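Local coordinates for transcriptional regulator, GntR family (Thermotoga maritima, PDB 3SXM), which probably acts as a DNA-binding transcriptional regulator of the GntR family, the part modelled here being its all-helical, metal-binding FCD effector domain in a metal-free state, at residues Ile12-Arg15 and Ile16-Val20; Glu35-Glu38 and Ile39-Glu42; Lys81-Asp84 and Arg85-Leu88; Asp114-Gly117 and Ala118-Leu122. The protein carries 3 engineered substitutions. All blocks are in the same frame, centred on the assembly; numbering follows the deposited sequence.

Interaction 1: residues Ile12-Arg15 and Ile16-Val20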
ATOM      1  N   ILE A  12       8.175   7.672  -4.335  1.00 12.00           N
ATOM      2  CA  ILE A  12       7.546   8.354  -3.231  1.00 13.34           C
ATOM      3  C   ILE A  12       6.096   7.885  -3.064  1.00 15.96           C
ATOM      4  O   ILE A  12       5.653   7.644  -1.946  1.00 13.32           O
ATOM      5  CB  ILE A  12       7.627   9.845  -3.424  1.00 14.23           C
ATOM      6  CG1 ILE A  12       9.103  10.322  -3.388  1.00 17.78           C
ATOM      7  CG2 ILE A  12       6.768  10.546  -2.383  1.00 16.84           C
ATOM      8  CD1 ILE A  12       9.791  10.184  -2.052  1.00 23.03           C
ATOM      9  N   GLU A  13       5.349   7.737  -4.163  1.00 12.69           N
ATOM     10  CA  GLU A  13       3.943   7.320  -4.065  1.00 11.71           C
ATOM     11  C   GLU A  13       3.900   5.910  -3.463  1.00 12.42           C
ATOM     12  O   GLU A  13       3.008   5.635  -2.649  1.00 11.88           O
ATOM     13  CB  GLU A  13       3.266   7.332  -5.410  1.00 13.05           C
ATOM     14  CG  GLU A  13       1.823   6.833  -5.354  1.00 15.95           C
ATOM     15  CD  GLU A  13       1.062   6.981  -6.656  1.00 15.94           C
ATOM     16  OE1 GLU A  13       1.624   6.679  -7.745  1.00 19.95           O
ATOM     17  OE2 GLU A  13      -0.102   7.450  -6.619  1.00 17.91           O
ATOM     18  N   THR A  14       4.810   5.025  -3.884  1.00 11.15           N
ATOM     19  CA  THR A  14       4.869   3.676  -3.302  1.00 10.20           C
ATOM     20  C   THR A  14       5.162   3.730  -1.824  1.00 11.24           C
ATOM     21  O   THR A  14       4.554   2.991  -1.016  1.00 12.01           O
ATOM     22  CB  THR A  14       5.879   2.791  -4.065  1.00 11.90           C
ATOM     23  OG1 THR A  14       5.485   2.746  -5.432  1.00 12.78           O
ATOM     24  CG2 THR A  14       5.936   1.402  -3.503  1.00 12.58           C
ATOM     25  N   ARG A  15       6.053   4.598  -1.381  1.00 11.92           N
ATOM     26  CA  ARG A  15       6.315   4.772   0.034  1.00 12.08           C
ATOM     27  C   ARG A  15       5.104   5.271   0.784  1.00 12.27           C
ATOM     28  O   ARG A  15       4.834   4.800   1.903  1.00 13.44           O
ATOM     29  CB  ARG A  15       7.492   5.753   0.246  1.00 13.15           C
ATOM     30  CG  ARG A  15       8.820   5.218  -0.199  1.00 13.59           C
ATOM     31  CD  ARG A  15       9.971   6.183   0.139  1.00 14.28           C
ATOM     32  NE  ARG A  15      10.176   6.267   1.551  1.00 13.28           N
ATOM     33  CZ  ARG A  15      10.987   7.119   2.170  1.00 15.43           C
ATOM     34  NH1 ARG A  15      11.828   7.871   1.466  1.00 16.52           N
ATOM     35  NH2 ARG A  15      11.000   7.147   3.489  1.00 15.83           N
ATOM     36  N   ILE A  16       4.364   6.228   0.214  1.00 11.93           N
ATOM     37  CA  ILE A  16       3.141   6.772   0.875  1.00 12.24           C
ATOM     38  C   ILE A  16       2.184   5.597   1.058  1.00 12.28           C
ATOM     39  O   ILE A  16       1.672   5.357   2.173  1.00 14.13           O
ATOM     40  CB  ILE A  16       2.524   7.906   0.095  1.00 15.04           C
ATOM     41  CG1 ILE A  16       3.433   9.173   0.140  1.00 16.51           C
ATOM     42  CG2 ILE A  16       1.160   8.238   0.650  1.00 16.49           C
ATOM     43  CD1 ILE A  16       3.026  10.241  -0.795  1.00 16.85           C
ATOM     44  N   MET A  17       1.934   4.851  -0.023  1.00 10.66           N
ATOM     45  CA  MET A  17       1.048   3.665   0.035  1.00 10.93           C
ATOM     46  C   MET A  17       1.403   2.752   1.206  1.00 13.74           C
ATOM     47  O   MET A  17       0.496   2.369   1.991  1.00 14.89           O
ATOM     48  CB  MET A  17       1.058   2.928  -1.311  1.00 14.29           C
ATOM     49  CG  MET A  17       0.233   1.626  -1.317  1.00 15.34           C
ATOM     50  SD  MET A  17       0.358   0.764  -2.864  1.00 15.06           S
ATOM     51  CE  MET A  17       2.046   0.199  -2.787  1.00 12.55           C
ATOM     52  N   MET A  18       2.648   2.313   1.277  1.00 11.18           N
ATOM     53  CA  MET A  18       3.036   1.284   2.232  1.00 10.41           C
ATOM     54  C   MET A  18       3.191   1.875   3.636  1.00 13.24           C
ATOM     55  O   MET A  18       2.708   1.316   4.622  1.00 12.27           O
ATOM     56  CB  MET A  18       4.322   0.597   1.798  1.00 11.63           C
ATOM     57  CG  MET A  18       4.213  -0.102   0.445  1.00 11.04           C
ATOM     58  SD  MET A  18       5.699  -0.926  -0.092  1.00 14.19           S
ATOM     59  CE  MET A  18       5.697  -2.269   0.960  1.00 14.82           C
ATOM     60  N   GLU A  19       3.915   2.981   3.764  1.00 11.85           N
ATOM     61  CA  GLU A  19       4.230   3.529   5.105  1.00 11.74           C
ATOM     62  C   GLU A  19       2.992   4.053   5.803  1.00 11.49           C
ATOM     63  O   GLU A  19       2.819   3.860   7.004  1.00 12.78           O
ATOM     64  CB  GLU A  19       5.350   4.572   5.000  1.00 12.39           C
ATOM     65  CG  GLU A  19       6.640   4.058   4.449  1.00 12.72           C
ATOM     66  CD  GLU A  19       7.721   5.109   4.509  1.00 14.86           C
ATOM     67  OE1 GLU A  19       7.565   6.010   5.366  1.00 17.00           O
ATOM     68  OE2 GLU A  19       8.721   5.031   3.766  1.00 14.64           O
ATOM     69  N   VAL A  20       2.139   4.770   5.097  1.00 12.18           N
ATOM     70  CA  VAL A  20       0.927   5.324   5.689  1.00 12.24           C
ATOM     71  C   VAL A  20      -0.004   4.179   6.066  1.00 12.52           C
ATOM     72  O   VAL A  20      -0.621   4.214   7.130  1.00 13.94           O
ATOM     73  CB  VAL A  20       0.236   6.336   4.780  1.00 13.31           C
ATOM     74  CG1 VAL A  20      -1.186   6.675   5.292  1.00 17.90           C
ATOM     75  CG2 VAL A  20       1.111   7.604   4.624  1.00 16.43           C
TER

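Interaction 2: residues Glu35-Glu38 and Ile39-Glu42. With BCT (bicarbonate ion), chain C.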
ATOM      1  N   GLU A  35      12.064   0.910  19.925  1.00 18.68           N
ATOM      2  CA  GLU A  35      12.868   1.394  18.803  1.00 22.45           C
ATOM      3  C   GLU A  35      12.508   2.837  18.500  1.00 20.79           C
ATOM      4  O   GLU A  35      13.394   3.648  18.241  1.00 20.45           O
ATOM      5  CB  GLU A  35      12.647   0.516  17.556  1.00 21.42           C
ATOM      6  CG  GLU A  35      13.154   1.066  16.185  1.00 26.06           C
ATOM      7  CD  GLU A  35      14.634   0.864  15.995  1.00 41.35           C
ATOM      8  OE1 GLU A  35      15.284   0.608  17.017  1.00 35.39           O
ATOM      9  OE2 GLU A  35      15.154   0.956  14.847  1.00 27.38           O
ATOM     10  N   LEU A  36      11.241   3.186  18.564  1.00 16.80           N
ATOM     11  CA  LEU A  36      10.811   4.540  18.239  1.00 16.68           C
ATOM     12  C   LEU A  36      11.488   5.525  19.170  1.00 21.01           C
ATOM     13  O   LEU A  36      11.957   6.584  18.746  1.00 18.85           O
ATOM     14  CB  LEU A  36       9.303   4.667  18.374  1.00 17.24           C
ATOM     15  CG  LEU A  36       8.694   6.001  17.975  1.00 18.57           C
ATOM     16  CD1 LEU A  36       8.885   6.265  16.514  1.00 20.66           C
ATOM     17  CD2 LEU A  36       7.215   6.181  18.399  1.00 22.81           C
ATOM     18  N   LEU A  37      11.537   5.198  20.444  1.00 17.78           N
ATOM     19  CA  LEU A  37      12.191   6.059  21.408  1.00 18.77           C
ATOM     20  C   LEU A  37      13.712   6.129  21.266  1.00 21.12           C
ATOM     21  O   LEU A  37      14.317   7.192  21.491  1.00 21.62           O
ATOM     22  CB  LEU A  37      11.814   5.599  22.809  1.00 21.74           C
ATOM     23  CG  LEU A  37      10.334   5.654  23.152  1.00 28.86           C
ATOM     24  CD1 LEU A  37      10.150   5.198  24.578  1.00 26.82           C
ATOM     25  CD2 LEU A  37       9.803   7.087  23.019  1.00 39.30           C
ATOM     26  N   GLU A  38      14.346   5.026  20.906  1.00 19.56           N
ATOM     27  CA  GLU A  38      15.781   5.042  20.641  1.00 23.28           C
ATOM     28  C   GLU A  38      16.082   5.981  19.447  1.00 21.07           C
ATOM     29  O   GLU A  38      17.078   6.716  19.465  1.00 23.31           O
ATOM     30  CB  GLU A  38      16.287   3.663  20.264  1.00 26.89           C
ATOM     31  CG  GLU A  38      16.370   2.689  21.390  1.00 33.98           C
ATOM     32  CD  GLU A  38      16.968   1.368  20.952  1.00 44.78           C
ATOM     33  OE1 GLU A  38      17.727   1.351  19.950  1.00 47.73           O
ATOM     34  OE2 GLU A  38      16.686   0.354  21.623  1.00 65.90           O
ATOM     35  N   ILE A  39      15.225   5.966  18.456  1.00 18.61           N
ATOM     36  CA  ILE A  39      15.390   6.838  17.272  1.00 19.99           C
ATOM     37  C   ILE A  39      15.188   8.266  17.698  1.00 22.61           C
ATOM     38  O   ILE A  39      15.986   9.127  17.382  1.00 19.98           O
ATOM     39  CB  ILE A  39      14.423   6.492  16.165  1.00 19.51           C
ATOM     40  CG1 ILE A  39      14.737   5.087  15.590  1.00 22.43           C
ATOM     41  CG2 ILE A  39      14.436   7.542  15.078  1.00 20.62           C
ATOM     42  CD1 ILE A  39      13.619   4.532  14.708  1.00 21.20           C
ATOM     43  N   LYS A  40      14.140   8.529  18.472  1.00 18.34           N
ATOM     44  CA  LYS A  40      13.887   9.881  19.001  1.00 22.93           C
ATOM     45  C   LYS A  40      15.118  10.387  19.754  1.00 29.02           C
ATOM     46  O   LYS A  40      15.468  11.538  19.621  1.00 26.62           O
ATOM     47  CB  LYS A  40      12.697   9.865  19.961  1.00 22.14           C
ATOM     48  CG  LYS A  40      12.230  11.156  20.591  1.00 33.38           C
ATOM     49  CD  LYS A  40      11.232  10.813  21.716  1.00 40.32           C
ATOM     50  CE  LYS A  40      10.408  12.010  22.185  1.00 69.95           C
ATOM     51  NZ  LYS A  40      11.120  12.903  23.093  1.00 43.28           N
ATOM     52  N   GLY A  41      15.750   9.526  20.557  1.00 21.48           N
ATOM     53  CA  GLY A  41      16.886   9.890  21.347  1.00 23.10           C
ATOM     54  C   GLY A  41      18.063  10.302  20.492  1.00 26.83           C
ATOM     55  O   GLY A  41      18.799  11.252  20.825  1.00 31.11           O
ATOM     56  N   GLU A  42      18.235   9.564  19.413  1.00 24.41           N
ATOM     57  CA  GLU A  42      19.306   9.858  18.429  1.00 32.65           C
ATOM     58  C   GLU A  42      19.114  11.263  17.842  1.00 29.86           C
ATOM     59  O   GLU A  42      20.053  12.052  17.732  1.00 36.21           O
ATOM     60  CB  GLU A  42      19.208   8.841  17.303  1.00 35.02           C
ATOM     61  CG  GLU A  42      20.368   8.773  16.371  1.00 48.11           C
ATOM     62  CD  GLU A  42      20.419   7.412  15.728  1.00 57.53           C
ATOM     63  OE1 GLU A  42      19.628   7.187  14.787  1.00 60.97           O
ATOM     64  OE2 GLU A  42      21.197   6.557  16.207  1.00 66.44           O
TER
HETATM   65  C   BCT C   1      10.279  -2.860  20.131  1.00 18.34           C
HETATM   66  O1  BCT C   1       9.671  -2.516  21.208  1.00 25.14           O
HETATM   67  O2  BCT C   1       9.525  -3.643  19.286  1.00 44.46           O
HETATM   68  O3  BCT C   1      11.037  -1.938  19.415  1.00 26.44           O

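Interaction 3: residues Lys81-Asp84 and Arg85-Leu88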
ATOM      1  N   LYS A  81      12.581  -5.211  -0.763  1.00 14.03           N
ATOM      2  CA  LYS A  81      12.884  -5.302  -2.183  1.00 12.40           C
ATOM      3  C   LYS A  81      13.082  -3.954  -2.855  1.00 14.44           C
ATOM      4  O   LYS A  81      13.964  -3.849  -3.744  1.00 16.22           O
ATOM      5  CB  LYS A  81      11.763  -6.067  -2.917  1.00 17.05           C
ATOM      6  CG  LYS A  81      11.963  -6.209  -4.420  1.00 24.13           C
ATOM      7  CD  LYS A  81      13.008  -7.258  -4.764  1.00 46.45           C
ATOM      8  CE  LYS A  81      13.136  -7.450  -6.283  1.00 59.09           C
ATOM      9  NZ  LYS A  81      12.136  -8.433  -6.795  1.00 50.47           N
ATOM     10  N   ILE A  82      12.299  -2.972  -2.429  1.00 14.78           N
ATOM     11  CA  ILE A  82      12.355  -1.642  -3.005  1.00 13.32           C
ATOM     12  C   ILE A  82      13.324  -0.725  -2.277  1.00 14.16           C
ATOM     13  O   ILE A  82      13.478   0.410  -2.675  1.00 12.59           O
ATOM     14  CB  ILE A  82      11.017  -0.977  -3.180  1.00 13.42           C
ATOM     15  CG1 ILE A  82      10.346  -0.675  -1.841  1.00 13.81           C
ATOM     16  CG2 ILE A  82      10.150  -1.825  -4.123  1.00 15.40           C
ATOM     17  CD1 ILE A  82       9.060   0.183  -1.947  1.00 15.54           C
ATOM     18  N   TRP A  83      13.958  -1.184  -1.210  1.00 14.42           N
ATOM     19  CA  TRP A  83      14.784  -0.313  -0.393  1.00 12.89           C
ATOM     20  C   TRP A  83      15.926   0.315  -1.166  1.00 15.19           C
ATOM     21  O   TRP A  83      16.124   1.520  -0.978  1.00 14.02           O
ATOM     22  CB  TRP A  83      15.323  -1.006   0.910  1.00 14.45           C
ATOM     23  CG  TRP A  83      16.181  -0.033   1.610  1.00 16.82           C
ATOM     24  CD1 TRP A  83      17.522  -0.015   1.590  1.00 18.96           C
ATOM     25  CD2 TRP A  83      15.754   1.143   2.300  1.00 14.44           C
ATOM     26  NE1 TRP A  83      17.993   1.092   2.241  1.00 18.62           N
ATOM     27  CE2 TRP A  83      16.924   1.837   2.665  1.00 17.81           C
ATOM     28  CE3 TRP A  83      14.500   1.696   2.605  1.00 17.62           C
ATOM     29  CZ2 TRP A  83      16.880   3.052   3.376  1.00 17.52           C
ATOM     30  CZ3 TRP A  83      14.452   2.882   3.326  1.00 20.99           C
ATOM     31  CH2 TRP A  83      15.648   3.559   3.679  1.00 18.99           C
ATOM     32  N   ASP A  84      16.612  -0.416  -2.006  1.00 13.91           N
ATOM     33  CA  ASP A  84      17.740   0.183  -2.751  1.00 14.21           C
ATOM     34  C   ASP A  84      17.237   1.298  -3.618  1.00 15.06           C
ATOM     35  O   ASP A  84      17.929   2.325  -3.781  1.00 16.15           O
ATOM     36  CB  ASP A  84      18.502  -0.855  -3.533  1.00 15.38           C
ATOM     37  CG  ASP A  84      19.446  -1.661  -2.674  1.00 22.73           C
ATOM     38  OD1 ASP A  84      19.700  -1.259  -1.518  1.00 24.58           O
ATOM     39  OD2 ASP A  84      19.911  -2.727  -3.152  1.00 29.68           O
ATOM     40  N   ARG A  85      16.064   1.158  -4.198  1.00 12.86           N
ATOM     41  CA  ARG A  85      15.460   2.229  -4.999  1.00 12.42           C
ATOM     42  C   ARG A  85      15.077   3.440  -4.135  1.00 14.19           C
ATOM     43  O   ARG A  85      15.356   4.606  -4.469  1.00 13.65           O
ATOM     44  CB  ARG A  85      14.237   1.658  -5.763  1.00 15.35           C
ATOM     45  CG  ARG A  85      13.434   2.706  -6.469  1.00 16.95           C
ATOM     46  CD  ARG A  85      12.562   2.098  -7.530  1.00 15.10           C
ATOM     47  NE  ARG A  85      11.667   3.093  -8.072  1.00 14.18           N
ATOM     48  CZ  ARG A  85      10.918   2.925  -9.154  1.00 16.03           C
ATOM     49  NH1 ARG A  85      10.931   1.741  -9.817  1.00 15.38           N
ATOM     50  NH2 ARG A  85      10.151   3.928  -9.598  1.00 16.31           N
ATOM     51  N   ILE A  86      14.455   3.194  -2.988  1.00 11.62           N
ATOM     52  CA  ILE A  86      14.153   4.225  -2.013  1.00 11.09           C
ATOM     53  C   ILE A  86      15.443   4.988  -1.650  1.00 11.77           C
ATOM     54  O   ILE A  86      15.443   6.233  -1.590  1.00 13.76           O
ATOM     55  CB  ILE A  86      13.491   3.640  -0.740  1.00 11.76           C
ATOM     56  CG1 ILE A  86      12.090   3.120  -1.075  1.00 12.41           C
ATOM     57  CG2 ILE A  86      13.501   4.658   0.380  1.00 12.12           C
ATOM     58  CD1 ILE A  86      11.370   2.451   0.066  1.00 11.79           C
ATOM     59  N   ASP A  87      16.526   4.239  -1.414  1.00 13.81           N
ATOM     60  CA  ASP A  87      17.788   4.783  -0.937  1.00 14.27           C
ATOM     61  C   ASP A  87      18.415   5.607  -2.055  1.00 15.36           C
ATOM     62  O   ASP A  87      19.014   6.644  -1.786  1.00 15.72           O
ATOM     63  CB  ASP A  87      18.714   3.649  -0.506  1.00 15.84           C
ATOM     64  CG  ASP A  87      19.773   4.041   0.505  1.00 18.81           C
ATOM     65  OD1 ASP A  87      19.752   5.153   1.041  1.00 19.35           O
ATOM     66  OD2 ASP A  87      20.602   3.155   0.798  1.00 20.05           O
ATOM     67  N   LEU A  88      18.335   5.152  -3.310  1.00 13.79           N
ATOM     68  CA  LEU A  88      18.848   5.931  -4.454  1.00 13.26           C
ATOM     69  C   LEU A  88      18.151   7.279  -4.448  1.00 14.87           C
ATOM     70  O   LEU A  88      18.808   8.357  -4.538  1.00 15.89           O
ATOM     71  CB  LEU A  88      18.600   5.165  -5.754  1.00 13.67           C
ATOM     72  CG  LEU A  88      18.989   5.768  -7.073  1.00 14.82           C
ATOM     73  CD1 LEU A  88      18.893   4.781  -8.157  1.00 18.18           C
ATOM     74  CD2 LEU A  88      18.288   7.028  -7.514  1.00 23.64           C
TER
HETATM   75  O   HOH W   1      15.188  -1.645  -4.998  1.00 16.67           O
HETATM   76  O   HOH W   2      20.642   1.789   3.586  0.91 27.84           O

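Interaction 4: residues Asp114-Gly117 and Ala118-Leu122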
ATOM      1  N   ASP A 114      -1.399  11.493  18.774  1.00 19.99           N
ATOM      2  CA  ASP A 114      -2.024  12.276  17.705  1.00 19.63           C
ATOM      3  C   ASP A 114      -1.882  11.490  16.405  1.00 20.04           C
ATOM      4  O   ASP A 114      -1.002  11.760  15.558  1.00 19.57           O
ATOM      5  CB  ASP A 114      -1.316  13.636  17.634  1.00 20.46           C
ATOM      6  CG  ASP A 114      -1.893  14.555  16.582  1.00 24.92           C
ATOM      7  OD1 ASP A 114      -2.962  14.221  16.036  1.00 22.58           O
ATOM      8  OD2 ASP A 114      -1.201  15.552  16.286  1.00 25.01           O
ATOM      9  N   LYS A 115      -2.732  10.489  16.237  1.00 19.26           N
ATOM     10  CA  LYS A 115      -2.658   9.620  15.086  1.00 17.45           C
ATOM     11  C   LYS A 115      -2.954  10.366  13.772  1.00 20.00           C
ATOM     12  O   LYS A 115      -2.206  10.225  12.788  1.00 17.40           O
ATOM     13  CB  LYS A 115      -3.640   8.445  15.295  1.00 18.77           C
ATOM     14  CG  LYS A 115      -3.720   7.490  14.172  1.00 19.89           C
ATOM     15  CD  LYS A 115      -4.648   6.273  14.480  1.00 24.12           C
ATOM     16  CE  LYS A 115      -4.763   5.470  13.289  1.00 28.71           C
ATOM     17  NZ  LYS A 115      -5.818   4.390  13.448  1.00 35.25           N
ATOM     18  N   GLU A 116      -4.011  11.197  13.765  1.00 20.24           N
ATOM     19  CA  GLU A 116      -4.374  11.920  12.572  1.00 18.83           C
ATOM     20  C   GLU A 116      -3.198  12.853  12.177  1.00 20.39           C
ATOM     21  O   GLU A 116      -2.800  12.916  11.016  1.00 19.29           O
ATOM     22  CB  GLU A 116      -5.659  12.748  12.807  1.00 31.07           C
ATOM     23  CG  GLU A 116      -6.481  12.972  11.560  1.00 58.48           C
ATOM     24  CD  GLU A 116      -7.692  13.893  11.770  1.00 62.87           C
ATOM     25  OE1 GLU A 116      -7.865  14.445  12.880  1.00 52.76           O
ATOM     26  OE2 GLU A 116      -8.476  14.055  10.810  1.00 64.32           O
ATOM     27  N   GLY A 117      -2.649  13.542  13.147  1.00 19.21           N
ATOM     28  CA  GLY A 117      -1.548  14.468  12.901  1.00 18.39           C
ATOM     29  C   GLY A 117      -0.293  13.725  12.479  1.00 16.97           C
ATOM     30  O   GLY A 117       0.471  14.213  11.647  1.00 17.08           O
ATOM     31  N   ALA A 118      -0.050  12.534  13.012  1.00 17.82           N
ATOM     32  CA  ALA A 118       1.116  11.767  12.590  1.00 15.03           C
ATOM     33  C   ALA A 118       1.034  11.343  11.141  1.00 14.61           C
ATOM     34  O   ALA A 118       2.017  11.462  10.410  1.00 14.58           O
ATOM     35  CB  ALA A 118       1.332  10.555  13.450  1.00 15.82           C
ATOM     36  N   ILE A 119      -0.149  10.895  10.719  1.00 15.74           N
ATOM     37  CA  ILE A 119      -0.335  10.513   9.325  1.00 14.03           C
ATOM     38  C   ILE A 119      -0.141  11.716   8.432  1.00 16.49           C
ATOM     39  O   ILE A 119       0.537  11.654   7.411  1.00 16.58           O
ATOM     40  CB  ILE A 119      -1.725   9.883   9.164  1.00 16.91           C
ATOM     41  CG1 ILE A 119      -1.768   8.542   9.905  1.00 18.74           C
ATOM     42  CG2 ILE A 119      -2.030   9.677   7.660  1.00 16.39           C
ATOM     43  CD1 ILE A 119      -3.206   8.061  10.183  1.00 23.52           C
ATOM     44  N   GLU A 120      -0.678  12.852   8.846  1.00 16.04           N
ATOM     45  CA  GLU A 120      -0.489  14.089   8.075  1.00 18.59           C
ATOM     46  C   GLU A 120       0.995  14.427   7.947  1.00 19.65           C
ATOM     47  O   GLU A 120       1.458  14.792   6.873  1.00 17.77           O
ATOM     48  CB  GLU A 120      -1.213  15.286   8.703  1.00 20.19           C
ATOM     49  CG  GLU A 120      -2.710  15.255   8.583  1.00 24.84           C
ATOM     50  CD  GLU A 120      -3.381  16.432   9.291  1.00 26.72           C
ATOM     51  OE1 GLU A 120      -2.686  17.381   9.761  1.00 30.48           O
ATOM     52  OE2 GLU A 120      -4.621  16.422   9.369  1.00 28.87           O
ATOM     53  N   LYS A 121       1.742  14.317   9.036  1.00 15.83           N
ATOM     54  CA  LYS A 121       3.160  14.696   9.004  1.00 16.97           C
ATOM     55  C   LYS A 121       3.987  13.750   8.128  1.00 17.08           C
ATOM     56  O   LYS A 121       4.910  14.195   7.442  1.00 16.42           O
ATOM     57  CB  LYS A 121       3.764  14.744  10.420  1.00 16.87           C
ATOM     58  CG  LYS A 121       5.140  15.396  10.526  1.00 19.71           C
ATOM     59  CD  LYS A 121       5.018  16.939  10.220  1.00 25.59           C
ATOM     60  CE  LYS A 121       6.265  17.713  10.440  1.00 33.68           C
ATOM     61  NZ  LYS A 121       5.993  19.132   9.970  1.00 27.51           N
ATOM     62  N   LEU A 122       3.683  12.462   8.161  1.00 14.22           N
ATOM     63  CA  LEU A 122       4.357  11.505   7.328  1.00 12.54           C
ATOM     64  C   LEU A 122       4.115  11.849   5.833  1.00 12.92           C
ATOM     65  O   LEU A 122       5.055  11.860   5.033  1.00 14.54           O
ATOM     66  CB  LEU A 122       3.933  10.074   7.705  1.00 15.34           C
ATOM     67  CG  LEU A 122       4.491   8.990   6.761  1.00 13.17           C
ATOM     68  CD1 LEU A 122       5.987   9.000   6.702  1.00 12.01           C
ATOM     69  CD2 LEU A 122       4.047   7.599   7.190  1.00 14.73           C
TER
HETATM   70  O   HOH W   3      -6.124  14.546   8.563  0.95 30.79           O

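Interaction 1: residues Ile12-Arg15 and Ile16-Val20
Glu-19 OE2 is gripped by both Arg-15 NE and Arg-15 NH2, at 2.9 and 3.1 Å. The arginine comes side-on, two nitrogens to one oxygen, and OE2 lies in the guanidinium plane at its edge. The carboxylate itself is turned 42° from that plane, and the NH2 bond uses the syn lone pair of OE2. A bend at chi3 of Arg-15 (68°) swings the guanidinium back alongside Glu-19, one helical turn on. Tyr-79 OH also bonds OE2, while OE1 takes His-63 ND1, which leaves this buried carboxylate with partners on both oxygens and would probably favour its charged form. Beneath the salt bridge, Glu-19 N donates to Arg-15 O at 2.8 Å. On another flank Thr-14 CG2 lies alongside Met-18 SD and Met-17 CE, each 4.1 Å away, and Ile-12 CG2 meets Ile-16 CD1. The carboxylate of Glu-13 turns instead to the second subunit, bonding Tyr-26 and Asn-72 there. The i to i+4 salt bridge thus sits on a central helix of the FCD bundle, where Glu-19 would probably act as a second-shell residue to His-63, a zinc ligand in a metal-bound form of the protein.

Interaction 2: residues Glu35-Glu38 and Ile39-Glu42
Ile-39 lays its CD1 against Glu-35 CG, 3.8 Å away, in the early turns of helix 34-44 of the FCD helical bundle, whose N-terminal end binds a bicarbonate ion. That ion, probably from the crystallisation liquor, accepts from Glu-35 N through O3 at 3.1 Å and also bonds Glu-34 N, so that amides of the first turn, which have no acceptor within their own helix, bond an anion. Further on the helix looks after itself. Ile-39 N donates to Glu-35 O at 3.0 Å, and Lys-40 N reaches Leu-36 O at 2.9 Å. Gly-41 N and Glu-42 N continue the ladder to Leu-37 O and Glu-38 O. The acidic side chains look outside for their partners: Glu-35 OE1 and Glu-38 OE1 both form salt bridges with Arg-61 NH2 on helix 51-68, and Glu-42 joins the same guanidinium only by a long, weak ion pair. Bending at chi2 (80°) brings the Glu-35 chain near Ile-39, which itself packs on Arg-61 and, from helix 96-111, on Ile-107. Putting an alanine in place of Ile-39 would probably open a gap between these helices and leave the Glu-35 methylenes and the Arg-61 chain less firmly positioned. At the surface Leu-37 and Lys-40 run side by side, both touching Ile-111. The nearest approach of this pair is from Leu-37 CD2 to Lys-40 CD, at 4.2 Å.

Interaction 3: residues Lys81-Asp84 and Arg85-Leu88
Asp-87 N donates to Trp-83 O at 2.8 Å, and the two residues are linked again through a water, which accepts from Trp-83 NE1 and donates to Asp-87 OD2, both at 3.1 Å. Trp-83 NE1 and Asp-87 OD2 stand 3.6 Å apart, with ring and carboxylate planes 37° from each other, and the CB of Asp-87 lies over one face of the indole, toward its rim. Asp-87 OD1 forms a salt bridge with Arg-90; Arg-85 NH2 forms one with Glu-10, and its NE bonds Thr-11 OG1. A second water donates to Lys-81 O and accepts from Arg-85 N, standing in for the usual backbone bond at a turn opened by Ile-82, whose psi is near -2°. Regular bonding resumes with Ile-86 N to Ile-82 O. Packing follows: Ile-86 CG2 touches Trp-83 CZ3 at 3.6 Å, and Ile-86 CD1 meets Ile-82 CG1 at 3.8 Å. With a leucine in place of Trp-83 the indole is gone, which would probably leave the water and Asp-87 OD2 less firmly held, Lys-64 without its cation-pi partner and Ile-86 CG2 less covered. Water thus completes the bonding of helix 73-90 and tethers Asp-87, next to the zinc-site residue His-91.

Interaction 4: residues Asp114-Gly117 and Ala118-Leu122
Lys-115 and Ile-119 lie side by side and point the same way, with Lys-115 CG 4.1 Å from Ile-119 CD1. The lysine has CG anti to the backbone N (chi1 178°); the extended chain carries NZ away, and the contact falls on CG. The distant NZ makes a weak hydrogen bond to Glu-24 O. Ile-119 turns its other branch, CG2, toward helix 5-25, where it packs on Val-20. Around the helix from this pair, Glu-116 and Glu-120 stand one turn apart. Their OE2 atoms are 4.7 Å from each other, and a water lies between: its link to Glu-116 OE2 is long at 3.3 Å, and that to Glu-120 OE2, at 2.5 Å, is too short to be relied on. If the water is correctly placed, it may ease the repulsion of two like charges. Asp-114 turns its carboxylate back over the first turn, and its OD1 accepts from Gly-117 N at 3.0 Å, the amide meeting it from above the carboxylate plane, 55° out. Gly-117 suits this arrangement, because a CB there would run into Asp-114 OD2. Its carbonyl oxygen takes two donors, Lys-121 N at 2.9 Å and Arg-109 NH1 from helix 96-111. Ala-118 N bonds Asp-114 O and opens the regular ladder, while its methyl packs on Ile-110. Together these features make a classic aspartate N-cap, starting helix 115-135, the last helix of the FCD bundle and the one that carries the zinc-site residue His-125 further along.

Overall arrangement
Along the chain the four contacts follow in series, each a local set of turns in one helix of the same FCD domain: 5-25, 34-44, 73-90 and 115-135. Interaction 1 occupies the middle. Its centre lies about 13 Å from that of interaction 3, which it meets through Thr-14 CG2 and Ile-82 CD1, 3.7 Å apart, and about 14 Å from that of interaction 4, where Val-20 packs on Leu-122. Interaction 2 touches none of the others, and interactions 3 and 4 lie on opposite sides of the chain's centre. Helix 5-25 thus joins helix 73-90 to helix 115-135, and interactions 1 and 3 both touch the second subunit, so dimer interface and zinc-site neighbourhood share helices.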